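Local coordinates for hypothetical protein Atu2684 (Agrobacterium tumefaciens, PDB 2AXO) that is of unknown function but belongs to the DUF1223 family of the thioredoxin clan and carries a Cys-x-x-Cys disulfide, consistent with a redox role, at residues 72-77 against 235-240; 104-109 against 244-249; 160-165 against 218-223; 180-185 against 198-203. All coordinates share one frame; numbering follows the deposited sequence.

Interaction 1 (72-77 against 235-240)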
loop_
_atom_site.group_PDB
_atom_site.type_symbol
_atom_site.label_atom_id
_atom_site.label_comp_id
_atom_site.label_asym_id
_atom_site.label_seq_id
_atom_site.Cartn_x
_atom_site.Cartn_y
_atom_site.Cartn_z
ATOM N N ASP A 72 -12.785 4.776 -26.934
ATOM C CA ASP A 72 -14.133 4.345 -26.586
ATOM C C ASP A 72 -14.338 4.150 -25.089
ATOM O O ASP A 72 -15.396 3.704 -24.650
ATOM C CB ASP A 72 -14.548 3.084 -27.374
ATOM C CG ASP A 72 -13.633 1.888 -27.148
ATOM O OD1 ASP A 72 -12.596 2.016 -26.466
ATOM O OD2 ASP A 72 -13.967 0.802 -27.676
ATOM N N VAL A 73 -13.320 4.497 -24.309
ATOM C CA VAL A 73 -13.408 4.418 -22.856
ATOM C C VAL A 73 -12.660 5.607 -22.284
ATOM O O VAL A 73 -11.871 6.254 -22.983
ATOM C CB VAL A 73 -12.773 3.119 -22.284
ATOM C CG1 VAL A 73 -13.383 1.901 -22.958
ATOM C CG2 VAL A 73 -11.263 3.133 -22.467
ATOM N N VAL A 74 -12.941 5.907 -21.023
ATOM C CA VAL A 74 -12.264 6.984 -20.315
ATOM C C VAL A 74 -11.153 6.229 -19.603
ATOM O O VAL A 74 -11.415 5.483 -18.658
ATOM C CB VAL A 74 -13.191 7.651 -19.273
ATOM C CG1 VAL A 74 -12.372 8.519 -18.326
ATOM C CG2 VAL A 74 -14.247 8.499 -19.984
ATOM N N GLY A 75 -9.924 6.400 -20.076
ATOM C CA GLY A 75 -8.800 5.693 -19.494
ATOM C C GLY A 75 -7.885 6.555 -18.657
ATOM O O GLY A 75 -7.517 7.662 -19.043
ATOM N N LEU A 76 -7.512 6.026 -17.498
ATOM C CA LEU A 76 -6.640 6.731 -16.573
ATOM C C LEU A 76 -5.579 5.808 -16.014
ATOM O O LEU A 76 -5.841 4.636 -15.748
ATOM C CB LEU A 76 -7.456 7.281 -15.411
ATOM C CG LEU A 76 -8.500 8.333 -15.781
ATOM C CD1 LEU A 76 -9.456 8.505 -14.624
ATOM C CD2 LEU A 76 -7.811 9.651 -16.123
ATOM N N SER A 77 -4.384 6.348 -15.827
ATOM C CA SER A 77 -3.288 5.582 -15.261
ATOM C C SER A 77 -2.861 6.226 -13.941
ATOM O O SER A 77 -2.516 7.408 -13.903
ATOM C CB SER A 77 -2.104 5.555 -16.225
ATOM O OG SER A 77 -1.018 4.867 -15.643
ATOM N N ALA A 235 -10.198 13.981 -16.484
ATOM C CA ALA A 235 -11.333 13.101 -16.645
ATOM C C ALA A 235 -12.298 13.509 -15.551
ATOM O O ALA A 235 -11.885 13.709 -14.411
ATOM C CB ALA A 235 -10.902 11.649 -16.456
ATOM N N VAL A 236 -13.565 13.676 -15.907
ATOM C CA VAL A 236 -14.584 14.023 -14.928
ATOM C C VAL A 236 -15.283 12.712 -14.626
ATOM O O VAL A 236 -15.772 12.040 -15.533
ATOM C CB VAL A 236 -15.623 15.020 -15.491
ATOM C CG1 VAL A 236 -16.749 15.225 -14.477
ATOM C CG2 VAL A 236 -14.951 16.361 -15.801
ATOM N N LEU A 237 -15.312 12.337 -13.356
ATOM C CA LEU A 237 -15.942 11.092 -12.957
ATOM C C LEU A 237 -17.089 11.393 -12.002
ATOM O O LEU A 237 -16.873 11.985 -10.945
ATOM C CB LEU A 237 -14.922 10.180 -12.263
ATOM C CG LEU A 237 -13.621 9.874 -13.020
ATOM C CD1 LEU A 237 -12.694 9.046 -12.143
ATOM C CD2 LEU A 237 -13.927 9.132 -14.326
ATOM N N LEU A 238 -18.311 11.022 -12.381
ATOM C CA LEU A 238 -19.452 11.247 -11.494
ATOM C C LEU A 238 -19.478 9.965 -10.677
ATOM O O LEU A 238 -20.076 8.964 -11.078
ATOM C CB LEU A 238 -20.746 11.408 -12.295
ATOM C CG LEU A 238 -21.985 11.821 -11.485
ATOM C CD1 LEU A 238 -21.755 13.166 -10.799
ATOM C CD2 LEU A 238 -23.175 11.899 -12.421
ATOM N N GLN A 239 -18.828 10.012 -9.518
ATOM C CA GLN A 239 -18.680 8.832 -8.687
ATOM C C GLN A 239 -19.423 8.757 -7.361
ATOM O O GLN A 239 -19.344 9.656 -6.525
ATOM C CB GLN A 239 -17.175 8.604 -8.473
ATOM C CG GLN A 239 -16.793 7.339 -7.726
ATOM C CD GLN A 239 -15.341 6.948 -7.955
ATOM O OE1 GLN A 239 -14.452 7.805 -8.051
ATOM N NE2 GLN A 239 -15.091 5.647 -8.023
ATOM N N THR A 240 -20.151 7.659 -7.187
ATOM C CA THR A 240 -20.894 7.415 -5.961
ATOM C C THR A 240 -19.912 6.848 -4.941
ATOM O O THR A 240 -18.778 6.509 -5.276
ATOM C CB THR A 240 -22.013 6.378 -6.175
ATOM O OG1 THR A 240 -21.440 5.102 -6.506
ATOM C CG2 THR A 240 -22.930 6.818 -7.298
#
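The methyl group of Ala-235 sits in the fork of Leu-76: CB lies 3.7 Å from Leu-76 CD2, with CD1 of the same leucine scarcely farther off. Beside it comes Val-74, whose CG1 stands 3.9 Å from Ala-235 CB. That branch is the one placed anti to the valine's backbone N (chi1 166°), and it also reaches the CD2 methyl of Leu-237. Leu-76 and Leu-237 meet tip to tip, CD1 to CD1, at 4.1 Å. All four residues are buried, and the contact is purely apolar. The strands that carry them, 74-77 and 235-240, run at 106° to each other with their axes 8.7 Å apart, so this is the interface of two layers: the mixed sheet with the parallel 74-79 and 45-50 strands, which fits the thioredoxin clan, packs across the antiparallel sheet containing 232-241. Backbone bonds from Val-74 and Leu-76 to strand 45-50 fix the first strand in place. Phe-179 also touches Leu-76, Ile-255 touches Val-74, and Glu-47 lies against both leucines. On the reverse side of strand 235-240, Val-236 turns away to Val-174.

Interaction 2 (104-109 against 244-249)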
loop_
_atom_site.group_PDB
_atom_site.type_symbol
_atom_site.label_atom_id
_atom_site.label_comp_id
_atom_site.label_asym_id
_atom_site.label_seq_id
_atom_site.Cartn_x
_atom_site.Cartn_y
_atom_site.Cartn_z
ATOM N N TYR A 104 -10.513 1.637 -3.164
ATOM C CA TYR A 104 -11.173 0.631 -3.974
ATOM C C TYR A 104 -11.074 -0.740 -3.321
ATOM O O TYR A 104 -12.040 -1.506 -3.329
ATOM C CB TYR A 104 -10.572 0.591 -5.383
ATOM C CG TYR A 104 -11.188 1.600 -6.331
ATOM C CD1 TYR A 104 -12.570 1.679 -6.487
ATOM C CD2 TYR A 104 -10.389 2.458 -7.090
ATOM C CE1 TYR A 104 -13.147 2.587 -7.379
ATOM C CE2 TYR A 104 -10.950 3.371 -7.985
ATOM C CZ TYR A 104 -12.326 3.430 -8.126
ATOM O OH TYR A 104 -12.885 4.317 -9.019
HETATM N N MSE A 105 -9.914 -1.053 -2.754
HETATM C CA MSE A 105 -9.736 -2.339 -2.082
HETATM C C MSE A 105 -10.840 -2.511 -1.047
HETATM O O MSE A 105 -11.525 -3.531 -1.016
HETATM C CB MSE A 105 -8.379 -2.404 -1.376
HETATM C CG MSE A 105 -8.215 -3.626 -0.467
HETATM SE SE MSE A 105 -6.673 -3.493 0.705
HETATM C CE MSE A 105 -7.430 -2.265 1.976
ATOM N N ARG A 106 -11.002 -1.506 -0.194
ATOM C CA ARG A 106 -12.017 -1.560 0.844
ATOM C C ARG A 106 -13.422 -1.673 0.272
ATOM O O ARG A 106 -14.186 -2.544 0.681
ATOM C CB ARG A 106 -11.922 -0.329 1.743
ATOM C CG ARG A 106 -10.606 -0.218 2.495
ATOM C CD ARG A 106 -10.692 0.843 3.578
ATOM N NE ARG A 106 -10.752 2.200 3.048
ATOM C CZ ARG A 106 -9.692 2.889 2.638
ATOM N NH1 ARG A 106 -8.481 2.347 2.696
ATOM N NH2 ARG A 106 -9.839 4.125 2.185
ATOM N N ALA A 107 -13.764 -0.802 -0.673
ATOM C CA ALA A 107 -15.094 -0.837 -1.276
ATOM C C ALA A 107 -15.387 -2.183 -1.926
ATOM O O ALA A 107 -16.507 -2.684 -1.850
ATOM C CB ALA A 107 -15.235 0.279 -2.311
ATOM N N LEU A 108 -14.384 -2.774 -2.564
ATOM C CA LEU A 108 -14.575 -4.060 -3.231
ATOM C C LEU A 108 -14.539 -5.243 -2.261
ATOM O O LEU A 108 -14.732 -6.387 -2.664
ATOM C CB LEU A 108 -13.519 -4.246 -4.324
ATOM C CG LEU A 108 -13.555 -3.201 -5.450
ATOM C CD1 LEU A 108 -12.428 -3.473 -6.436
ATOM C CD2 LEU A 108 -14.906 -3.241 -6.159
ATOM N N GLY A 109 -14.294 -4.958 -0.986
ATOM C CA GLY A 109 -14.249 -6.010 0.013
ATOM C C GLY A 109 -13.012 -6.892 -0.034
ATOM O O GLY A 109 -13.016 -7.996 0.517
ATOM N N SER A 244 -19.111 3.684 3.849
ATOM C CA SER A 244 -17.868 4.101 4.490
ATOM C C SER A 244 -17.268 5.333 3.825
ATOM O O SER A 244 -16.327 5.938 4.344
ATOM C CB SER A 244 -16.856 2.955 4.455
ATOM O OG SER A 244 -17.351 1.826 5.151
ATOM N N GLY A 245 -17.814 5.698 2.670
ATOM C CA GLY A 245 -17.319 6.859 1.956
ATOM C C GLY A 245 -16.237 6.535 0.942
ATOM O O GLY A 245 -15.602 7.438 0.399
ATOM N N ASP A 246 -16.019 5.253 0.672
ATOM C CA ASP A 246 -14.994 4.865 -0.290
ATOM C C ASP A 246 -15.518 4.911 -1.726
ATOM O O ASP A 246 -16.710 4.770 -1.956
ATOM C CB ASP A 246 -14.436 3.479 0.059
ATOM C CG ASP A 246 -13.514 3.521 1.274
ATOM O OD1 ASP A 246 -12.720 4.480 1.376
ATOM O OD2 ASP A 246 -13.572 2.604 2.121
ATOM N N PRO A 247 -14.625 5.119 -2.712
ATOM C CA PRO A 247 -15.042 5.186 -4.119
ATOM C C PRO A 247 -15.857 3.987 -4.584
ATOM O O PRO A 247 -15.451 2.842 -4.402
ATOM C CB PRO A 247 -13.716 5.318 -4.870
ATOM C CG PRO A 247 -12.734 4.622 -3.957
ATOM C CD PRO A 247 -13.157 5.149 -2.605
ATOM N N ALA A 248 -17.011 4.259 -5.184
ATOM C CA ALA A 248 -17.881 3.202 -5.675
ATOM C C ALA A 248 -18.230 3.420 -7.152
ATOM O O ALA A 248 -17.508 4.114 -7.875
ATOM C CB ALA A 248 -19.143 3.131 -4.827
ATOM N N ALA A 249 -19.337 2.838 -7.600
ATOM C CA ALA A 249 -19.745 2.949 -8.999
ATOM C C ALA A 249 -19.683 4.358 -9.585
ATOM O O ALA A 249 -20.115 5.327 -8.969
ATOM C CB ALA A 249 -21.157 2.385 -9.176
#
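Asp-246 is the first residue of 244-249 to meet the helix end, and Arg-106 takes its carboxylate side-on with two nitrogens. NE donates to OD2 at 3.0 Å, and NH2 donates to OD1 at 3.0 Å. Both bonds are bent, near 147° at the hydrogen, and the guanidinium and carboxylate planes are turned 55° apart. OD2 is approached on its syn side but well out of plane, while OD1 is met from above the carboxylate. A bend at chi3 (-70°) folds the arginine so that its NE edge, rather than its far end, faces the acid. Behind the acid group, Asp-246 CB rests beside Ala-107 CB. Pro-247 follows and lies over one face of the Tyr-104 ring: its CG makes a CH-pi contact 4.0 Å from the centroid, and its CB is 3.8 Å from Tyr-104 CE1. The proline carbonyl O comes down on the Ala-107 methyl, 3.3 Å from CB. Tyr-104 OH is hydrogen-bonded to Gln-239, whose amide also bonds Ala-248 O, so the ring is held at its far end too. Helix 95-107, closed by a Schellman motif at Gly-109, is thereby joined to the turn leading into strand 247-257. With Arg-106 NH1 weakly bonded to Tyr-82 O of the second subunit, the ion pair lies at the subunit boundary, where the carboxylate would probably keep the guanidinium oriented.

Interaction 3 (160-165 against 218-223)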
loop_
_atom_site.group_PDB
_atom_site.type_symbol
_atom_site.label_atom_id
_atom_site.label_comp_id
_atom_site.label_asym_id
_atom_site.label_seq_id
_atom_site.Cartn_x
_atom_site.Cartn_y
_atom_site.Cartn_z
ATOM N N GLU A 160 -11.907 29.435 -18.485
ATOM C CA GLU A 160 -12.512 28.640 -17.424
ATOM C C GLU A 160 -12.878 27.259 -17.950
ATOM O O GLU A 160 -12.873 27.028 -19.156
ATOM C CB GLU A 160 -13.773 29.332 -16.911
ATOM C CG GLU A 160 -13.570 30.787 -16.523
ATOM C CD GLU A 160 -14.877 31.475 -16.194
ATOM O OE1 GLU A 160 -15.506 31.106 -15.177
ATOM O OE2 GLU A 160 -15.279 32.380 -16.960
ATOM N N VAL A 161 -13.178 26.341 -17.039
ATOM C CA VAL A 161 -13.578 24.994 -17.422
ATOM C C VAL A 161 -15.031 24.798 -17.015
ATOM O O VAL A 161 -15.417 25.085 -15.879
ATOM C CB VAL A 161 -12.715 23.910 -16.735
ATOM C CG1 VAL A 161 -13.327 22.530 -16.975
ATOM C CG2 VAL A 161 -11.300 23.950 -17.283
ATOM N N GLU A 162 -15.834 24.314 -17.954
ATOM C CA GLU A 162 -17.244 24.081 -17.705
ATOM C C GLU A 162 -17.582 22.600 -17.793
ATOM O O GLU A 162 -17.301 21.941 -18.797
ATOM C CB GLU A 162 -18.087 24.867 -18.713
ATOM C CG GLU A 162 -19.586 24.783 -18.489
ATOM C CD GLU A 162 -20.351 25.762 -19.360
ATOM O OE1 GLU A 162 -20.059 26.975 -19.281
ATOM O OE2 GLU A 162 -21.237 25.319 -20.122
ATOM N N ILE A 163 -18.180 22.091 -16.722
ATOM C CA ILE A 163 -18.589 20.698 -16.644
ATOM C C ILE A 163 -20.102 20.656 -16.547
ATOM O O ILE A 163 -20.685 21.233 -15.630
ATOM C CB ILE A 163 -18.019 20.012 -15.400
ATOM C CG1 ILE A 163 -16.492 20.036 -15.449
ATOM C CG2 ILE A 163 -18.552 18.582 -15.302
ATOM C CD1 ILE A 163 -15.838 19.449 -14.208
ATOM N N ASP A 164 -20.725 19.980 -17.502
ATOM C CA ASP A 164 -22.177 19.845 -17.552
ATOM C C ASP A 164 -22.598 18.423 -17.199
ATOM O O ASP A 164 -22.155 17.461 -17.830
ATOM C CB ASP A 164 -22.685 20.194 -18.953
ATOM C CG ASP A 164 -23.253 21.593 -19.032
ATOM O OD1 ASP A 164 -22.633 22.527 -18.476
ATOM O OD2 ASP A 164 -24.320 21.761 -19.661
ATOM N N ILE A 165 -23.456 18.300 -16.192
ATOM C CA ILE A 165 -23.940 17.001 -15.741
ATOM C C ILE A 165 -25.448 16.899 -15.929
ATOM O O ILE A 165 -26.183 17.837 -15.620
ATOM C CB ILE A 165 -23.627 16.785 -14.258
ATOM C CG1 ILE A 165 -22.152 17.100 -13.994
ATOM C CG2 ILE A 165 -23.942 15.347 -13.866
ATOM C CD1 ILE A 165 -21.779 17.041 -12.549
ATOM N N THR A 218 -24.198 22.443 -13.593
ATOM C CA THR A 218 -23.072 22.957 -14.347
ATOM C C THR A 218 -22.086 23.503 -13.331
ATOM O O THR A 218 -22.443 24.336 -12.495
ATOM C CB THR A 218 -23.503 24.097 -15.292
ATOM O OG1 THR A 218 -24.451 23.594 -16.239
ATOM C CG2 THR A 218 -22.303 24.663 -16.033
ATOM N N VAL A 219 -20.850 23.022 -13.402
ATOM C CA VAL A 219 -19.800 23.450 -12.490
ATOM C C VAL A 219 -18.749 24.234 -13.244
ATOM O O VAL A 219 -18.195 23.737 -14.214
ATOM C CB VAL A 219 -19.088 22.251 -11.837
ATOM C CG1 VAL A 219 -18.071 22.756 -10.825
ATOM C CG2 VAL A 219 -20.091 21.331 -11.178
ATOM N N LYS A 220 -18.471 25.454 -12.798
ATOM C CA LYS A 220 -17.465 26.285 -13.443
ATOM C C LYS A 220 -16.169 26.269 -12.632
ATOM O O LYS A 220 -16.184 26.505 -11.418
ATOM C CB LYS A 220 -17.952 27.729 -13.559
ATOM C CG LYS A 220 -19.269 27.908 -14.290
ATOM C CD LYS A 220 -19.081 27.892 -15.795
ATOM C CE LYS A 220 -20.387 28.216 -16.509
ATOM N NZ LYS A 220 -20.940 29.533 -16.086
ATOM N N LEU A 221 -15.057 25.995 -13.310
ATOM C CA LEU A 221 -13.731 25.958 -12.689
ATOM C C LEU A 221 -12.908 27.145 -13.191
ATOM O O LEU A 221 -12.994 27.511 -14.363
ATOM C CB LEU A 221 -13.030 24.641 -13.039
ATOM C CG LEU A 221 -13.645 23.410 -12.368
ATOM C CD1 LEU A 221 -13.066 22.121 -12.958
ATOM C CD2 LEU A 221 -13.362 23.491 -10.878
ATOM N N PRO A 222 -12.091 27.756 -12.309
ATOM C CA PRO A 222 -11.242 28.913 -12.624
ATOM C C PRO A 222 -10.052 28.669 -13.547
ATOM O O PRO A 222 -9.762 27.536 -13.934
ATOM C CB PRO A 222 -10.799 29.389 -11.245
ATOM C CG PRO A 222 -10.647 28.102 -10.512
ATOM C CD PRO A 222 -11.915 27.362 -10.901
ATOM N N ALA A 223 -9.360 29.754 -13.884
ATOM C CA ALA A 223 -8.196 29.695 -14.763
ATOM C C ALA A 223 -7.127 28.743 -14.234
ATOM O O ALA A 223 -6.405 28.121 -15.013
ATOM C CB ALA A 223 -7.615 31.085 -14.940
#
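Leu-221 fills the hollow between Val-161 and Ile-163 on the buried face of this antiparallel pair. Its CB lies beside Val-161 CB at 3.8 Å, the two side chains pointing the same way. Farther out, Leu-221 CD1 rests over the cleft between Val-161 CG1 and Ile-163 CD1, 4.0 Å from each. Val-219 stands directly across from Ile-163 and completes a ridge of four apolar side chains. The opposite face is more open and polar. There the CG2 methyl of Thr-218, turned anti to the backbone N, nests against Glu-162 CG at 3.7 Å and sits close to Asp-164 OD1. The threonine hydroxyl, OG1, donates to Asp-164 OD1 at 3.1 Å, coming steeply from above the carboxylate plane. Lys-220 bends at chi2 and chi4, which lays its CE against Glu-162 OE1 while its NZ stays 4.2 Å from that oxygen, too far for a salt bridge. Between the faces, Val-161 with Leu-221 and Ile-163 with Val-219 form hydrogen-bonded pairs, each linked both ways; the shortest bond is Leu-221 N to Val-161 O, 2.7 Å. Near the end of the ladder, Glu-160 CB presses on the carbonyl O of Leu-221, just ahead of Pro-222, the N-cap of helix 223-229. Strand 161-165 is the middle of a three-stranded antiparallel sheet, with 152-156 on its other side. The apolar ridge packs on the larger antiparallel sheet: Ile-163 against Val-176 and Val-236, Leu-221 and Val-219 against Val-209, while helix 223-229 covers Val-161.

Interaction 4 (180-185 against 198-203)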
loop_
_atom_site.group_PDB
_atom_site.type_symbol
_atom_site.label_atom_id
_atom_site.label_comp_id
_atom_site.label_asym_id
_atom_site.label_seq_id
_atom_site.Cartn_x
_atom_site.Cartn_y
_atom_site.Cartn_z
ATOM N N THR A 180 -1.289 13.926 -17.364
ATOM C CA THR A 180 -0.439 14.384 -18.439
ATOM C C THR A 180 -0.895 13.472 -19.569
ATOM O O THR A 180 -1.285 12.331 -19.333
ATOM C CB THR A 180 1.065 14.146 -18.136
ATOM O OG1 THR A 180 1.283 12.762 -17.816
ATOM C CG2 THR A 180 1.512 15.012 -16.966
ATOM N N ARG A 181 -0.882 13.986 -20.788
ATOM C CA ARG A 181 -1.305 13.207 -21.940
ATOM C C ARG A 181 -0.332 12.053 -22.164
ATOM O O ARG A 181 -0.719 10.884 -22.140
ATOM C CB ARG A 181 -1.361 14.125 -23.157
ATOM C CG ARG A 181 -1.581 13.436 -24.475
ATOM C CD ARG A 181 -2.921 12.746 -24.544
ATOM N NE ARG A 181 -3.254 12.465 -25.933
ATOM C CZ ARG A 181 -4.254 11.690 -26.322
ATOM N NH1 ARG A 181 -5.033 11.103 -25.417
ATOM N NH2 ARG A 181 -4.471 11.506 -27.615
ATOM N N GLU A 182 0.935 12.390 -22.377
ATOM C CA GLU A 182 1.977 11.392 -22.577
ATOM C C GLU A 182 3.252 11.861 -21.888
ATOM O O GLU A 182 3.682 12.992 -22.081
ATOM C CB GLU A 182 2.253 11.183 -24.065
ATOM C CG GLU A 182 3.278 10.097 -24.325
ATOM C CD GLU A 182 4.567 10.630 -24.905
ATOM O OE1 GLU A 182 4.572 10.990 -26.104
ATOM O OE2 GLU A 182 5.572 10.693 -24.163
ATOM N N GLN A 183 3.854 10.999 -21.084
ATOM C CA GLN A 183 5.077 11.380 -20.397
ATOM C C GLN A 183 6.125 10.290 -20.548
ATOM O O GLN A 183 5.844 9.110 -20.338
ATOM C CB GLN A 183 4.792 11.638 -18.916
ATOM C CG GLN A 183 5.869 12.442 -18.208
ATOM C CD GLN A 183 5.451 12.860 -16.813
ATOM O OE1 GLN A 183 4.359 13.397 -16.615
ATOM N NE2 GLN A 183 6.321 12.627 -15.837
ATOM N N THR A 184 7.336 10.686 -20.924
ATOM C CA THR A 184 8.413 9.722 -21.094
ATOM C C THR A 184 9.339 9.747 -19.891
ATOM O O THR A 184 9.625 10.811 -19.340
ATOM C CB THR A 184 9.239 10.016 -22.361
ATOM O OG1 THR A 184 9.771 11.345 -22.287
ATOM C CG2 THR A 184 8.375 9.883 -23.601
ATOM N N VAL A 185 9.799 8.572 -19.483
ATOM C CA VAL A 185 10.705 8.459 -18.349
ATOM C C VAL A 185 11.914 7.629 -18.761
ATOM O O VAL A 185 11.815 6.775 -19.644
ATOM C CB VAL A 185 10.018 7.782 -17.142
ATOM C CG1 VAL A 185 9.653 6.343 -17.482
ATOM C CG2 VAL A 185 10.938 7.831 -15.931
ATOM N N SER A 198 7.273 5.308 -22.343
ATOM C CA SER A 198 6.185 6.271 -22.397
ATOM C C SER A 198 4.940 5.795 -21.660
ATOM O O SER A 198 4.540 4.639 -21.778
ATOM C CB SER A 198 5.835 6.572 -23.856
ATOM O OG SER A 198 4.641 7.327 -23.945
ATOM N N TYR A 199 4.338 6.700 -20.895
ATOM C CA TYR A 199 3.124 6.412 -20.142
ATOM C C TYR A 199 2.061 7.411 -20.564
ATOM O O TYR A 199 2.373 8.563 -20.850
ATOM C CB TYR A 199 3.390 6.527 -18.640
ATOM C CG TYR A 199 4.251 5.410 -18.109
ATOM C CD1 TYR A 199 3.703 4.162 -17.817
ATOM C CD2 TYR A 199 5.622 5.589 -17.923
ATOM C CE1 TYR A 199 4.501 3.121 -17.353
ATOM C CE2 TYR A 199 6.427 4.552 -17.461
ATOM C CZ TYR A 199 5.862 3.327 -17.179
ATOM O OH TYR A 199 6.651 2.306 -16.712
ATOM N N TRP A 200 0.808 6.966 -20.601
ATOM C CA TRP A 200 -0.293 7.826 -21.025
ATOM C C TRP A 200 -1.347 8.026 -19.950
ATOM O O TRP A 200 -1.636 7.116 -19.176
ATOM C CB TRP A 200 -0.957 7.249 -22.280
ATOM C CG TRP A 200 -0.061 7.267 -23.485
ATOM C CD1 TRP A 200 1.002 6.446 -23.734
ATOM C CD2 TRP A 200 -0.111 8.200 -24.566
ATOM N NE1 TRP A 200 1.620 6.816 -24.906
ATOM C CE2 TRP A 200 0.955 7.890 -25.437
ATOM C CE3 TRP A 200 -0.957 9.271 -24.886
ATOM C CZ2 TRP A 200 1.205 8.617 -26.604
ATOM C CZ3 TRP A 200 -0.710 9.994 -26.047
ATOM C CH2 TRP A 200 0.363 9.661 -26.893
ATOM N N HIS A 201 -1.915 9.229 -19.925
ATOM C CA HIS A 201 -2.952 9.611 -18.976
ATOM C C HIS A 201 -2.580 9.357 -17.513
ATOM O O HIS A 201 -3.402 8.907 -16.718
ATOM C CB HIS A 201 -4.276 8.921 -19.349
ATOM C CG HIS A 201 -4.889 9.443 -20.615
ATOM N ND1 HIS A 201 -6.223 9.284 -20.923
ATOM C CD2 HIS A 201 -4.349 10.152 -21.637
ATOM C CE1 HIS A 201 -6.481 9.878 -22.076
ATOM N NE2 HIS A 201 -5.362 10.412 -22.530
ATOM N N SER A 202 -1.329 9.670 -17.179
ATOM C CA SER A 202 -0.800 9.516 -15.830
ATOM C C SER A 202 -1.379 10.601 -14.923
ATOM O O SER A 202 -1.067 11.788 -15.065
ATOM C CB SER A 202 0.731 9.611 -15.843
ATOM O OG SER A 202 1.307 8.549 -16.579
ATOM N N VAL A 203 -2.229 10.179 -13.992
ATOM C CA VAL A 203 -2.881 11.094 -13.062
ATOM C C VAL A 203 -1.921 11.646 -12.007
ATOM O O VAL A 203 -1.208 10.888 -11.352
ATOM C CB VAL A 203 -4.058 10.381 -12.364
ATOM C CG1 VAL A 203 -4.723 11.305 -11.354
ATOM C CG2 VAL A 203 -5.071 9.922 -13.411
HETATM O O HOH W 1 1.138 10.198 -18.830
#
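Glu-182 lays its aliphatic part on the Trp-200 indole: CB stands 3.5 Å from the centroid of the six-membered ring, 2° off the normal, and CG covers the same face toward CE2. With CG anti to the backbone N (chi1 -177°), the chain runs across the ring. Arg-181 comes to the same indole, placing NE 3.5 Å from Trp-200 CZ3, at the ring's edge and in its plane; the guanidinium stands 83° to the ring and so turns a face to CZ3. A smaller apolar touch has Val-185 CG1 at the edge of the Tyr-199 ring. Of the polar contacts between side chains, Arg-181 NH1 donates to His-201 NE2 at 3.0 Å, in the guanidinium plane, while His-201 ND1 is bonded to Gly-75 O. Backbone bonds form the hairpin ladder, with Gln-183 and Tyr-199 linked both ways as a hydrogen-bonded pair. His-201 N bonds Arg-181 O at 3.0 Å from above the carbonyl plane, where both strands turn a corner. One water accepts from Thr-180 OG1 and Ser-202 N and donates to Tyr-199 O at 2.9 Å. From the corner onward, strand 196-212 meets strand 74-79 through backbone bonds of His-201 and Val-203 to Ser-77. Phe-179 stacks on the His-201 ring, and helix 58-70 lies against Arg-181, Trp-200 and His-201.

How the interactions relate
Of the segments in contact, the one on strand 74-79 comes first from the N terminus, and interaction 1 closes a loop of 157 residues from it to strand 232-241. Helix 95-107 follows, and interaction 2 ties its end to the start of strand 247-257, so interactions 1 and 2 cross along the chain. Interaction 3 is nested inside both of those loops, and interaction 4, a hairpin contact, inside interaction 3. In space, interaction 1 lies nearest the chain's centre and touches the other three: interaction 2 through the far end of strand 235-240, interaction 3 through the reverse side of that strand, and interaction 4 through strand 74-79. Interactions 2 and 4 lie on opposite sides of that centre, about 26 Å apart between centres.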